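Local atomic coordinates of monomethylamine methyltransferase mtmB1 (Methanosarcina barkeri, PDB entry 1NTH), a protein that catalyses the transfer of the methyl group from monomethylamine to the corrinoid cofactor of its partner protein MtmC, a step in methanogenesis from methylamine. Residues D89-A94 with A285-S290; P124-G129 with E152-V157; M261-G266 with V299-G304. One frame throughout, in Å; residues are numbered along the deposited sequence. Where two conformers were deposited one is given.

Interaction 1. Residues D89-A94 with A285-S290; sequences DEIWDA and AVLMSS
A94 and L287 meet where helix 88-95 packs against the C-terminal end of helix 271-288, one of the helices on the outside of the TIM barrel. The contact is small, with about 200 Å² buried in all, and every touching residue is buried.

The apolar contacts carry it. L287 sends its two methyls to different places on the helix: CD1 lies 3.5 Å from A94 CB, while CD2 reaches I91 CG1 at 3.8 Å. Branching at CG gives leucine this reach, and CG standing anti to the backbone N (chi1 -171°) brings both methyls to the neighbouring helix although its CB does not start out that way. I91 and L287 meet at a slant, and the ethyl branch of I91, beside its backbone N, does the touching. A94 suits its place by being small: its CB points toward the other segment, and A94 CA and L287 CA are 5.4 Å apart, closeness that a larger side chain would hardly allow. V286 adds a looser contact, its CG2 being 4.2 Å from A94 CB. L70 of helix 56-73 and Y86 also pack on L287, while F67 and L71 close on I91.

The polar groups nearby find their partners elsewhere. The carboxylate of E90 makes a salt bridge with R15 and accepts a bond from T87 N, and S290 OG is bonded to K250. K151 of a neighbouring subunit packs on D93 and A94, so the helix pair lies beside a subunit boundary.

Contacts with backbone oxygens complete the fit. V286 O lies 3.8 Å from A94 CB, and L287 CD1 rests 3.5 Å from E90 O, a carbonyl already used inside the helix as acceptor for A94 N.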
ATOM      1  N   ASP A  89      -9.985  41.060  -3.263  1.00 21.16           N
ATOM      2  CA  ASP A  89     -10.246  39.944  -4.161  1.00 22.51           C
ATOM      3  C   ASP A  89      -9.547  38.663  -3.722  1.00 21.11           C
ATOM      4  O   ASP A  89     -10.067  37.568  -3.933  1.00 20.66           O
ATOM      5  CB  ASP A  89      -9.838  40.295  -5.590  1.00 26.67           C
ATOM      6  CG  ASP A  89     -10.715  41.374  -6.194  1.00 31.67           C
ATOM      7  OD1 ASP A  89     -11.940  41.346  -5.952  1.00 34.97           O
ATOM      8  OD2 ASP A  89     -10.181  42.239  -6.919  1.00 36.29           O
ATOM      9  N   GLU A  90      -8.368  38.793  -3.119  1.00 19.25           N
ATOM     10  CA  GLU A  90      -7.641  37.616  -2.653  1.00 17.81           C
ATOM     11  C   GLU A  90      -8.375  36.991  -1.476  1.00 17.70           C
ATOM     12  O   GLU A  90      -8.462  35.766  -1.371  1.00 16.89           O
ATOM     13  CB  GLU A  90      -6.213  37.986  -2.233  1.00 19.15           C
ATOM     14  CG  GLU A  90      -5.357  38.502  -3.376  1.00 21.18           C
ATOM     15  CD  GLU A  90      -3.983  38.970  -2.926  1.00 23.22           C
ATOM     16  OE1 GLU A  90      -3.831  39.345  -1.743  1.00 21.11           O
ATOM     17  OE2 GLU A  90      -3.061  38.978  -3.770  1.00 23.44           O
ATOM     18  N   ILE A  91      -8.902  37.828  -0.587  1.00 16.00           N
ATOM     19  CA  ILE A  91      -9.626  37.311   0.565  1.00 16.54           C
ATOM     20  C   ILE A  91     -10.897  36.585   0.127  1.00 17.60           C
ATOM     21  O   ILE A  91     -11.212  35.511   0.645  1.00 16.91           O
ATOM     22  CB  ILE A  91      -9.986  38.440   1.562  1.00 16.44           C
ATOM     23  CG1 ILE A  91      -8.700  39.105   2.067  1.00 17.48           C
ATOM     24  CG2 ILE A  91     -10.762  37.863   2.745  1.00 18.63           C
ATOM     25  CD1 ILE A  91      -8.936  40.263   3.029  1.00 16.71           C
ATOM     26  N   TRP A  92     -11.623  37.156  -0.830  1.00 16.67           N
ATOM     27  CA  TRP A  92     -12.848  36.515  -1.302  1.00 17.85           C
ATOM     28  C   TRP A  92     -12.570  35.198  -2.020  1.00 17.85           C
ATOM     29  O   TRP A  92     -13.351  34.252  -1.910  1.00 18.13           O
ATOM     30  CB  TRP A  92     -13.639  37.462  -2.209  1.00 19.21           C
ATOM     31  CG  TRP A  92     -14.506  38.398  -1.423  1.00 21.73           C
ATOM     32  CD1 TRP A  92     -14.436  39.763  -1.397  1.00 23.82           C
ATOM     33  CD2 TRP A  92     -15.556  38.031  -0.518  1.00 22.56           C
ATOM     34  NE1 TRP A  92     -15.377  40.268  -0.527  1.00 24.46           N
ATOM     35  CE2 TRP A  92     -16.078  39.227   0.024  1.00 24.16           C
ATOM     36  CE3 TRP A  92     -16.106  36.807  -0.112  1.00 23.95           C
ATOM     37  CZ2 TRP A  92     -17.125  39.235   0.953  1.00 25.53           C
ATOM     38  CZ3 TRP A  92     -17.149  36.815   0.812  1.00 25.92           C
ATOM     39  CH2 TRP A  92     -17.644  38.024   1.335  1.00 24.90           C
ATOM     40  N   ASP A  93     -11.464  35.136  -2.755  1.00 17.78           N
ATOM     41  CA  ASP A  93     -11.102  33.908  -3.457  1.00 17.11           C
ATOM     42  C   ASP A  93     -10.908  32.796  -2.426  1.00 17.59           C
ATOM     43  O   ASP A  93     -11.307  31.657  -2.647  1.00 17.94           O
ATOM     44  CB  ASP A  93      -9.816  34.116  -4.265  1.00 17.46           C
ATOM     45  CG  ASP A  93      -9.277  32.822  -4.863  1.00 18.50           C
ATOM     46  OD1 ASP A  93      -8.162  32.418  -4.476  1.00 18.75           O
ATOM     47  OD2 ASP A  93      -9.963  32.214  -5.717  1.00 19.79           O
ATOM     48  N   ALA A  94     -10.310  33.135  -1.287  1.00 16.53           N
ATOM     49  CA  ALA A  94     -10.086  32.151  -0.234  1.00 16.95           C
ATOM     50  C   ALA A  94     -11.405  31.734   0.411  1.00 16.89           C
ATOM     51  O   ALA A  94     -11.687  30.545   0.551  1.00 17.74           O
ATOM     52  CB  ALA A  94      -9.138  32.716   0.824  1.00 17.26           C
ATOM     53  N   ALA A 285      -7.209  31.889   8.377  1.00 15.20           N
ATOM     54  CA  ALA A 285      -6.886  30.467   8.372  1.00 16.50           C
ATOM     55  C   ALA A 285      -6.955  29.860   6.972  1.00 15.71           C
ATOM     56  O   ALA A 285      -6.071  29.101   6.577  1.00 16.15           O
ATOM     57  CB  ALA A 285      -7.832  29.714   9.304  1.00 14.07           C
ATOM     58  N   VAL A 286      -7.996  30.195   6.217  1.00 17.44           N
ATOM     59  CA  VAL A 286      -8.151  29.626   4.879  1.00 17.69           C
ATOM     60  C   VAL A 286      -7.377  30.385   3.809  1.00 20.31           C
ATOM     61  O   VAL A 286      -7.292  29.957   2.658  1.00 22.35           O
ATOM     62  CB  VAL A 286      -9.648  29.552   4.478  1.00 18.12           C
ATOM     63  CG1 VAL A 286     -10.401  28.701   5.484  1.00 18.24           C
ATOM     64  CG2 VAL A 286     -10.262  30.953   4.409  1.00 20.11           C
ATOM     65  N   LEU A 287      -6.791  31.504   4.207  1.00 18.87           N
ATOM     66  CA  LEU A 287      -6.034  32.345   3.297  1.00 20.76           C
ATOM     67  C   LEU A 287      -4.537  32.066   3.427  1.00 20.60           C
ATOM     68  O   LEU A 287      -3.889  31.606   2.487  1.00 23.83           O
ATOM     69  CB  LEU A 287      -6.356  33.809   3.628  1.00 22.73           C
ATOM     70  CG  LEU A 287      -5.917  34.995   2.776  1.00 24.92           C
ATOM     71  CD1 LEU A 287      -6.380  34.833   1.342  1.00 22.91           C
ATOM     72  CD2 LEU A 287      -6.511  36.264   3.383  1.00 24.89           C
ATOM     73  N   MET A 288      -3.996  32.326   4.609  1.00 19.97           N
ATOM     74  CA  MET A 288      -2.579  32.134   4.871  1.00 19.44           C
ATOM     75  C   MET A 288      -2.163  30.676   5.080  1.00 18.99           C
ATOM     76  O   MET A 288      -1.121  30.243   4.588  1.00 19.88           O
ATOM     77  CB  MET A 288      -2.190  32.957   6.104  1.00 21.13           C
ATOM     78  CG  MET A 288      -0.749  32.812   6.567  1.00 22.70           C
ATOM     79  SD  MET A 288      -0.480  33.627   8.170  1.00 23.52           S
ATOM     80  CE  MET A 288      -1.112  32.375   9.287  1.00 22.51           C
ATOM     81  N   SER A 289      -2.985  29.919   5.800  1.00 18.17           N
ATOM     82  CA  SER A 289      -2.654  28.534   6.121  1.00 18.25           C
ATOM     83  C   SER A 289      -3.267  27.445   5.253  1.00 17.32           C
ATOM     84  O   SER A 289      -2.999  26.268   5.486  1.00 18.22           O
ATOM     85  CB  SER A 289      -3.025  28.242   7.576  1.00 20.14           C
ATOM     86  OG  SER A 289      -2.413  29.170   8.453  1.00 23.66           O
ATOM     87  N   SER A 290      -4.073  27.823   4.264  1.00 16.89           N
ATOM     88  CA  SER A 290      -4.729  26.841   3.395  1.00 18.57           C
ATOM     89  C   SER A 290      -5.423  25.797   4.268  1.00 17.38           C
ATOM     90  O   SER A 290      -5.491  24.618   3.920  1.00 17.70           O
ATOM     91  CB  SER A 290      -3.703  26.149   2.490  1.00 19.19           C
ATOM     92  OG  SER A 290      -3.097  27.070   1.596  1.00 20.54           O
TER

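Interaction 2. Residues P124-G129 with E152-V157; sequences PIVQGG and EVDTIV
D154 reaches across to I125 and V126 with its carboxylate turned toward the neighbouring backbone, its side chain crossing both of theirs at about a right angle. CG lies beside D154's own backbone N (chi1 -64°), which sets OD2 to receive V126 N at 2.8 Å in an almost straight bond (178°), through the lone pair facing away from the other oxygen. A water bridges the same OD2 and P124 O. Aspartate suits this spot because its short arm supplies an acceptor where the 152-157 backbone has not yet settled into strand pairing. V126 O answers with two bonds, from D154 N at 2.8 Å in the carbonyl plane and from T155 N at 3.2 Å, tilted from it.

Further on, Q127 and T155 share one face of a parallel pair of barrel strands, 125-128 and 155-156. Their side chains meet at a slant: the amide NE2 of Q127 donates to T155 OG1 at 3.0 Å, the hydroxyl lying near the amide plane, while OE1 is held by S365 of strand 363-366, the other neighbour of 125-128. Both ends of the amide are thus engaged, which fixes its flip. V157 crosses the stem of Q127, its CB 3.8 Å from Q127 CG.

The glycines answer to crowding. A side chain on G128 would press on V153 CG2, and one on G129 would run into V157 O. G128 N donates to T155 O at 2.9 Å, and V157 N reaches G128 O from above the carbonyl plane. The D154 carboxylate thus stands in for a main-chain acceptor before regular pairing begins, and the Q127-T155 bond adds to that pairing, so these buried polar groups are matched by backbone and side chain alike.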
ATOM      1  N   PRO A 124     -21.833  17.703  17.022  1.00 18.11           N
ATOM      2  CA  PRO A 124     -20.499  17.967  16.482  1.00 17.65           C
ATOM      3  C   PRO A 124     -19.585  16.773  16.742  1.00 17.06           C
ATOM      4  O   PRO A 124     -19.931  15.863  17.502  1.00 17.50           O
ATOM      5  CB  PRO A 124     -20.054  19.216  17.246  1.00 18.65           C
ATOM      6  CG  PRO A 124     -20.790  19.111  18.539  1.00 19.48           C
ATOM      7  CD  PRO A 124     -22.160  18.643  18.108  1.00 17.09           C
ATOM      8  N   ILE A 125     -18.430  16.773  16.090  1.00 16.10           N
ATOM      9  CA  ILE A 125     -17.445  15.718  16.266  1.00 16.69           C
ATOM     10  C   ILE A 125     -16.755  15.962  17.601  1.00 17.30           C
ATOM     11  O   ILE A 125     -16.382  17.095  17.916  1.00 17.10           O
ATOM     12  CB  ILE A 125     -16.394  15.755  15.130  1.00 17.92           C
ATOM     13  CG1 ILE A 125     -17.051  15.358  13.807  1.00 20.00           C
ATOM     14  CG2 ILE A 125     -15.212  14.853  15.466  1.00 19.28           C
ATOM     15  CD1 ILE A 125     -17.716  13.994  13.833  1.00 22.40           C
ATOM     16  N   VAL A 126     -16.592  14.903  18.386  1.00 15.22           N
ATOM     17  CA  VAL A 126     -15.942  15.010  19.687  1.00 15.82           C
ATOM     18  C   VAL A 126     -14.485  14.574  19.583  1.00 14.77           C
ATOM     19  O   VAL A 126     -14.182  13.392  19.409  1.00 15.84           O
ATOM     20  CB  VAL A 126     -16.667  14.140  20.738  1.00 15.79           C
ATOM     21  CG1 VAL A 126     -15.944  14.219  22.079  1.00 17.66           C
ATOM     22  CG2 VAL A 126     -18.107  14.610  20.889  1.00 17.71           C
ATOM     23  N   GLN A 127     -13.583  15.546  19.670  1.00 14.22           N
ATOM     24  CA  GLN A 127     -12.155  15.277  19.602  1.00 13.72           C
ATOM     25  C   GLN A 127     -11.642  15.323  21.034  1.00 15.78           C
ATOM     26  O   GLN A 127     -11.423  16.396  21.590  1.00 15.68           O
ATOM     27  CB  GLN A 127     -11.463  16.336  18.746  1.00 15.25           C
ATOM     28  CG  GLN A 127      -9.963  16.148  18.612  1.00 15.67           C
ATOM     29  CD  GLN A 127      -9.410  16.872  17.405  1.00 16.49           C
ATOM     30  OE1 GLN A 127      -8.995  18.034  17.484  1.00 19.19           O
ATOM     31  NE2 GLN A 127      -9.424  16.193  16.267  1.00 15.20           N
ATOM     32  N   GLY A 128     -11.460  14.150  21.627  1.00 13.70           N
ATOM     33  CA  GLY A 128     -11.023  14.089  23.006  1.00 15.90           C
ATOM     34  C   GLY A 128      -9.583  13.692  23.226  1.00 15.54           C
ATOM     35  O   GLY A 128      -9.019  12.880  22.491  1.00 16.08           O
ATOM     36  N   GLY A 129      -8.984  14.266  24.260  1.00 15.15           N
ATOM     37  CA  GLY A 129      -7.609  13.944  24.575  1.00 15.07           C
ATOM     38  C   GLY A 129      -7.044  14.920  25.584  1.00 15.38           C
ATOM     39  O   GLY A 129      -7.759  15.821  26.036  1.00 15.35           O
ATOM     40  N   GLU A 152     -18.121   8.193  23.336  1.00 15.97           N
ATOM     41  CA  GLU A 152     -18.442   9.595  23.075  1.00 16.54           C
ATOM     42  C   GLU A 152     -17.375  10.258  22.206  1.00 17.27           C
ATOM     43  O   GLU A 152     -17.666  11.190  21.457  1.00 18.60           O
ATOM     44  CB  GLU A 152     -18.533  10.378  24.390  1.00 18.42           C
ATOM     45  CG  GLU A 152     -19.822  10.207  25.181  1.00 19.31           C
ATOM     46  CD  GLU A 152     -21.031  10.781  24.468  1.00 21.40           C
ATOM     47  OE1 GLU A 152     -20.889  11.807  23.764  1.00 22.97           O
ATOM     48  OE2 GLU A 152     -22.133  10.215  24.626  1.00 21.84           O
ATOM     49  N   VAL A 153     -16.140   9.777  22.319  1.00 15.72           N
ATOM     50  CA  VAL A 153     -15.019  10.350  21.579  1.00 15.42           C
ATOM     51  C   VAL A 153     -14.882   9.795  20.156  1.00 15.39           C
ATOM     52  O   VAL A 153     -14.905   8.581  19.945  1.00 16.27           O
ATOM     53  CB  VAL A 153     -13.702  10.135  22.369  1.00 14.65           C
ATOM     54  CG1 VAL A 153     -12.520  10.739  21.622  1.00 16.42           C
ATOM     55  CG2 VAL A 153     -13.823  10.778  23.753  1.00 15.16           C
ATOM     56  N   ASP A 154     -14.737  10.704  19.192  1.00 14.86           N
ATOM     57  CA  ASP A 154     -14.602  10.355  17.774  1.00 14.64           C
ATOM     58  C   ASP A 154     -13.157  10.337  17.274  1.00 15.61           C
ATOM     59  O   ASP A 154     -12.770   9.458  16.500  1.00 15.52           O
ATOM     60  CB  ASP A 154     -15.396  11.342  16.913  1.00 16.63           C
ATOM     61  CG  ASP A 154     -16.879  11.288  17.180  1.00 20.60           C
ATOM     62  OD1 ASP A 154     -17.462  10.193  17.035  1.00 21.84           O
ATOM     63  OD2 ASP A 154     -17.465  12.338  17.525  1.00 21.17           O
ATOM     64  N   THR A 155     -12.379  11.330  17.697  1.00 14.74           N
ATOM     65  CA  THR A 155     -10.975  11.450  17.312  1.00 15.58           C
ATOM     66  C   THR A 155     -10.192  11.830  18.560  1.00 14.90           C
ATOM     67  O   THR A 155     -10.785  12.185  19.583  1.00 14.93           O
ATOM     68  CB  THR A 155     -10.763  12.549  16.241  1.00 16.75           C
ATOM     69  OG1 THR A 155     -11.152  13.821  16.776  1.00 17.63           O
ATOM     70  CG2 THR A 155     -11.596  12.255  15.005  1.00 17.61           C
ATOM     71  N   ILE A 156      -8.868  11.764  18.475  1.00 14.87           N
ATOM     72  CA  ILE A 156      -8.019  12.082  19.620  1.00 15.36           C
ATOM     73  C   ILE A 156      -7.208  13.356  19.414  1.00 15.88           C
ATOM     74  O   ILE A 156      -6.694  13.594  18.325  1.00 17.27           O
ATOM     75  CB  ILE A 156      -6.987  10.949  19.887  1.00 16.41           C
ATOM     76  CG1 ILE A 156      -7.699   9.613  20.132  1.00 16.60           C
ATOM     77  CG2 ILE A 156      -6.082  11.327  21.065  1.00 17.43           C
ATOM     78  CD1 ILE A 156      -8.593   9.585  21.358  1.00 17.55           C
ATOM     79  N   VAL A 157      -7.117  14.187  20.450  1.00 14.75           N
ATOM     80  CA  VAL A 157      -6.260  15.364  20.369  1.00 14.85           C
ATOM     81  C   VAL A 157      -5.094  15.006  21.292  1.00 14.84           C
ATOM     82  O   VAL A 157      -5.269  14.787  22.493  1.00 17.10           O
ATOM     83  CB  VAL A 157      -6.959  16.673  20.820  1.00 15.21           C
ATOM     84  CG1 VAL A 157      -7.693  16.482  22.136  1.00 17.10           C
ATOM     85  CG2 VAL A 157      -5.917  17.776  20.935  1.00 15.72           C
TER
HETATM   86  O   HOH W   1     -19.953  13.167  17.534  1.00 24.12           O

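Interaction 3. Residues M261-G266 with V299-G304; sequences MPIFGG and VHIRWG
V299 N donates a hydrogen bond to P262 O at 2.9 Å, nearly along the C=O axis, and V299 O in turn accepts F264 N at 2.8 Å from a donor tilted out of the carbonyl plane. The third bond, I301 N to F264 O at 3.0 Å, lies in the plane of the F264 carbonyl. The three bonds alternate from one chain to the other. Next door, M261 O and I263 N are taken by N234 and E235.

These bonds join the two parallel strands of a beta-alpha-beta unit of the TIM barrel, strand 263-264, helix 271-288 and strand 293-300. I263 and V299, beta-branched residues suited to extended strands, pack flank to flank on one face, CG1 to CG1 at 3.8 Å; I301, just beyond the strand, turns its CB against I263 CG2, and its CD1 lies 3.2 Å from G265 O. After the pairing the first chain bends in a type II turn closed by G266 N to I263 O. G265 has positive phi, and a CB there would collide with I301 CG2 and crowd the carbonyl O of F264, so glycine suits the corner.

On the other face F264 turns its edge to one face of H300 in an offset edge-to-face pair, planes 61° apart, CD2 3.6 Å from H300 CD2. W303 CD1 lies over the opposite face of the imidazole. H300 CG stands anti to its N (chi1 -163°), laying the ring beside F264 and letting ND1 accept R302 N at 3.0 Å, close to the ring plane. A leucine in place of H300 would probably leave R302 N without this acceptor and the F264 edge without an aromatic face. H300 O meanwhile accepts G304 N at 2.8 Å.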
ATOM      1  N   MET A 261      -5.916  31.528  19.171  1.00 20.10           N
ATOM      2  CA  MET A 261      -6.581  31.684  20.451  1.00 21.20           C
ATOM      3  C   MET A 261      -6.572  33.149  20.862  1.00 20.32           C
ATOM      4  O   MET A 261      -5.692  33.589  21.600  1.00 20.18           O
ATOM      5  CB  MET A 261      -5.873  30.834  21.505  1.00 23.22           C
ATOM      6  CG  MET A 261      -5.883  29.330  21.205  1.00 27.07           C
ATOM      7  SD  MET A 261      -4.860  28.807  19.789  0.85 30.23           S
ATOM      8  CE  MET A 261      -3.225  28.767  20.553  0.85 33.73           C
ATOM      9  N   PRO A 262      -7.556  33.924  20.380  1.00 20.25           N
ATOM     10  CA  PRO A 262      -7.626  35.349  20.719  1.00 19.74           C
ATOM     11  C   PRO A 262      -7.772  35.558  22.220  1.00 20.20           C
ATOM     12  O   PRO A 262      -8.464  34.803  22.900  1.00 19.84           O
ATOM     13  CB  PRO A 262      -8.831  35.837  19.919  1.00 20.98           C
ATOM     14  CG  PRO A 262      -9.711  34.624  19.852  1.00 22.37           C
ATOM     15  CD  PRO A 262      -8.722  33.512  19.577  1.00 19.65           C
ATOM     16  N   ILE A 263      -7.113  36.591  22.730  1.00 19.28           N
ATOM     17  CA  ILE A 263      -7.135  36.870  24.156  1.00 19.50           C
ATOM     18  C   ILE A 263      -8.081  37.997  24.555  1.00 19.81           C
ATOM     19  O   ILE A 263      -7.890  39.150  24.162  1.00 20.43           O
ATOM     20  CB  ILE A 263      -5.713  37.217  24.652  1.00 20.37           C
ATOM     21  CG1 ILE A 263      -4.763  36.052  24.348  1.00 21.02           C
ATOM     22  CG2 ILE A 263      -5.732  37.504  26.147  1.00 20.44           C
ATOM     23  CD1 ILE A 263      -3.306  36.340  24.667  1.00 22.32           C
ATOM     24  N   PHE A 264      -9.106  37.655  25.329  1.00 20.29           N
ATOM     25  CA  PHE A 264     -10.049  38.655  25.810  1.00 20.89           C
ATOM     26  C   PHE A 264      -9.275  39.536  26.780  1.00 21.03           C
ATOM     27  O   PHE A 264      -8.639  39.030  27.704  1.00 20.87           O
ATOM     28  CB  PHE A 264     -11.210  38.006  26.562  1.00 21.80           C
ATOM     29  CG  PHE A 264     -11.991  38.978  27.401  1.00 22.40           C
ATOM     30  CD1 PHE A 264     -12.744  39.981  26.801  1.00 22.54           C
ATOM     31  CD2 PHE A 264     -11.917  38.933  28.791  1.00 22.94           C
ATOM     32  CE1 PHE A 264     -13.416  40.929  27.573  1.00 23.73           C
ATOM     33  CE2 PHE A 264     -12.583  39.877  29.574  1.00 23.96           C
ATOM     34  CZ  PHE A 264     -13.332  40.879  28.963  1.00 23.87           C
ATOM     35  N   GLY A 265      -9.337  40.848  26.578  1.00 21.30           N
ATOM     36  CA  GLY A 265      -8.606  41.749  27.449  1.00 23.58           C
ATOM     37  C   GLY A 265      -7.178  41.886  26.961  1.00 24.54           C
ATOM     38  O   GLY A 265      -6.342  42.528  27.608  1.00 24.32           O
ATOM     39  N   GLY A 266      -6.902  41.275  25.810  1.00 23.24           N
ATOM     40  CA  GLY A 266      -5.576  41.326  25.221  1.00 23.18           C
ATOM     41  C   GLY A 266      -5.363  42.559  24.363  1.00 24.01           C
ATOM     42  O   GLY A 266      -5.971  43.599  24.609  1.00 24.08           O
ATOM     43  N   VAL A 299      -9.389  33.057  25.023  1.00 19.47           N
ATOM     44  CA  VAL A 299      -8.975  32.855  26.403  1.00 19.85           C
ATOM     45  C   VAL A 299      -8.958  34.159  27.201  1.00 19.94           C
ATOM     46  O   VAL A 299      -8.645  35.223  26.667  1.00 20.55           O
ATOM     47  CB  VAL A 299      -7.584  32.183  26.446  1.00 22.32           C
ATOM     48  CG1 VAL A 299      -6.558  33.067  25.763  1.00 22.94           C
ATOM     49  CG2 VAL A 299      -7.189  31.885  27.877  1.00 24.06           C
ATOM     50  N   HIS A 300      -9.301  34.060  28.482  1.00 20.23           N
ATOM     51  CA  HIS A 300      -9.346  35.222  29.371  1.00 21.33           C
ATOM     52  C   HIS A 300      -7.930  35.615  29.785  1.00 21.58           C
ATOM     53  O   HIS A 300      -7.182  34.794  30.310  1.00 21.88           O
ATOM     54  CB  HIS A 300     -10.189  34.884  30.603  1.00 21.96           C
ATOM     55  CG  HIS A 300     -10.639  36.082  31.378  1.00 23.17           C
ATOM     56  ND1 HIS A 300      -9.773  36.866  32.108  1.00 24.09           N
ATOM     57  CD2 HIS A 300     -11.868  36.627  31.537  1.00 24.41           C
ATOM     58  CE1 HIS A 300     -10.449  37.845  32.685  1.00 24.14           C
ATOM     59  NE2 HIS A 300     -11.723  37.722  32.354  1.00 24.08           N
ATOM     60  N   ILE A 301      -7.565  36.872  29.548  1.00 21.98           N
ATOM     61  CA  ILE A 301      -6.224  37.341  29.877  1.00 24.38           C
ATOM     62  C   ILE A 301      -5.812  37.071  31.323  1.00 24.44           C
ATOM     63  O   ILE A 301      -4.642  36.801  31.598  1.00 25.56           O
ATOM     64  CB  ILE A 301      -6.069  38.853  29.585  1.00 25.88           C
ATOM     65  CG1 ILE A 301      -4.597  39.254  29.718  1.00 27.77           C
ATOM     66  CG2 ILE A 301      -6.939  39.667  30.537  1.00 26.75           C
ATOM     67  CD1 ILE A 301      -4.290  40.642  29.209  1.00 30.64           C
ATOM     68  N   ARG A 302      -6.766  37.127  32.246  1.00 24.95           N
ATOM     69  CA  ARG A 302      -6.449  36.893  33.651  1.00 26.10           C
ATOM     70  C   ARG A 302      -6.595  35.444  34.099  1.00 26.17           C
ATOM     71  O   ARG A 302      -5.683  34.876  34.696  1.00 26.73           O
ATOM     72  CB  ARG A 302      -7.328  37.767  34.547  1.00 26.91           C
ATOM     73  CG  ARG A 302      -7.038  37.591  36.032  1.00 28.80           C
ATOM     74  CD  ARG A 302      -8.005  38.380  36.899  1.00 32.75           C
ATOM     75  NE  ARG A 302      -7.682  38.248  38.318  1.00 34.97           N
ATOM     76  CZ  ARG A 302      -8.383  38.800  39.303  1.00 36.81           C
ATOM     77  NH1 ARG A 302      -9.458  39.529  39.032  1.00 36.90           N
ATOM     78  NH2 ARG A 302      -8.008  38.625  40.563  1.00 37.80           N
ATOM     79  N   TRP A 303      -7.745  34.849  33.805  1.00 25.41           N
ATOM     80  CA  TRP A 303      -8.024  33.486  34.228  1.00 25.24           C
ATOM     81  C   TRP A 303      -7.393  32.390  33.373  1.00 25.13           C
ATOM     82  O   TRP A 303      -7.216  31.265  33.838  1.00 26.02           O
ATOM     83  CB  TRP A 303      -9.538  33.289  34.305  1.00 26.04           C
ATOM     84  CG  TRP A 303     -10.215  34.332  35.155  1.00 27.40           C
ATOM     85  CD1 TRP A 303     -11.236  35.157  34.780  1.00 26.62           C
ATOM     86  CD2 TRP A 303      -9.923  34.650  36.522  1.00 28.27           C
ATOM     87  NE1 TRP A 303     -11.600  35.968  35.829  1.00 29.01           N
ATOM     88  CE2 TRP A 303     -10.812  35.677  36.912  1.00 28.38           C
ATOM     89  CE3 TRP A 303      -8.999  34.164  37.458  1.00 28.64           C
ATOM     90  CZ2 TRP A 303     -10.803  36.232  38.197  1.00 30.10           C
ATOM     91  CZ3 TRP A 303      -8.990  34.716  38.740  1.00 30.05           C
ATOM     92  CH2 TRP A 303      -9.889  35.738  39.095  1.00 29.87           C
ATOM     93  N   GLY A 304      -7.054  32.717  32.130  1.00 24.30           N
ATOM     94  CA  GLY A 304      -6.440  31.734  31.253  1.00 23.39           C
ATOM     95  C   GLY A 304      -7.363  30.584  30.887  1.00 23.97           C
ATOM     96  O   GLY A 304      -6.901  29.493  30.549  1.00 25.79           O
TER

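Interactions 2 and 3 both belong to the parallel sheet of the barrel, on opposite sides of the chain's centre, with their own centres about 24 Å apart; interaction 1 lies farther out, between helices. Interactions 1 and 2 are buried, whereas interaction 3 is a surface contact. Helix 271-288 links interactions 1 and 3: its end packs on helix 88-95 in the first, and in the chain it connects the strands paired in the third. Chemistry follows place. Between helices the touch is aliphatic carbon against aliphatic carbon or carbonyl oxygen; between strands, backbone bonds lead, joined by carboxylate and amide in interaction 2 and by an aromatic pair in interaction 3.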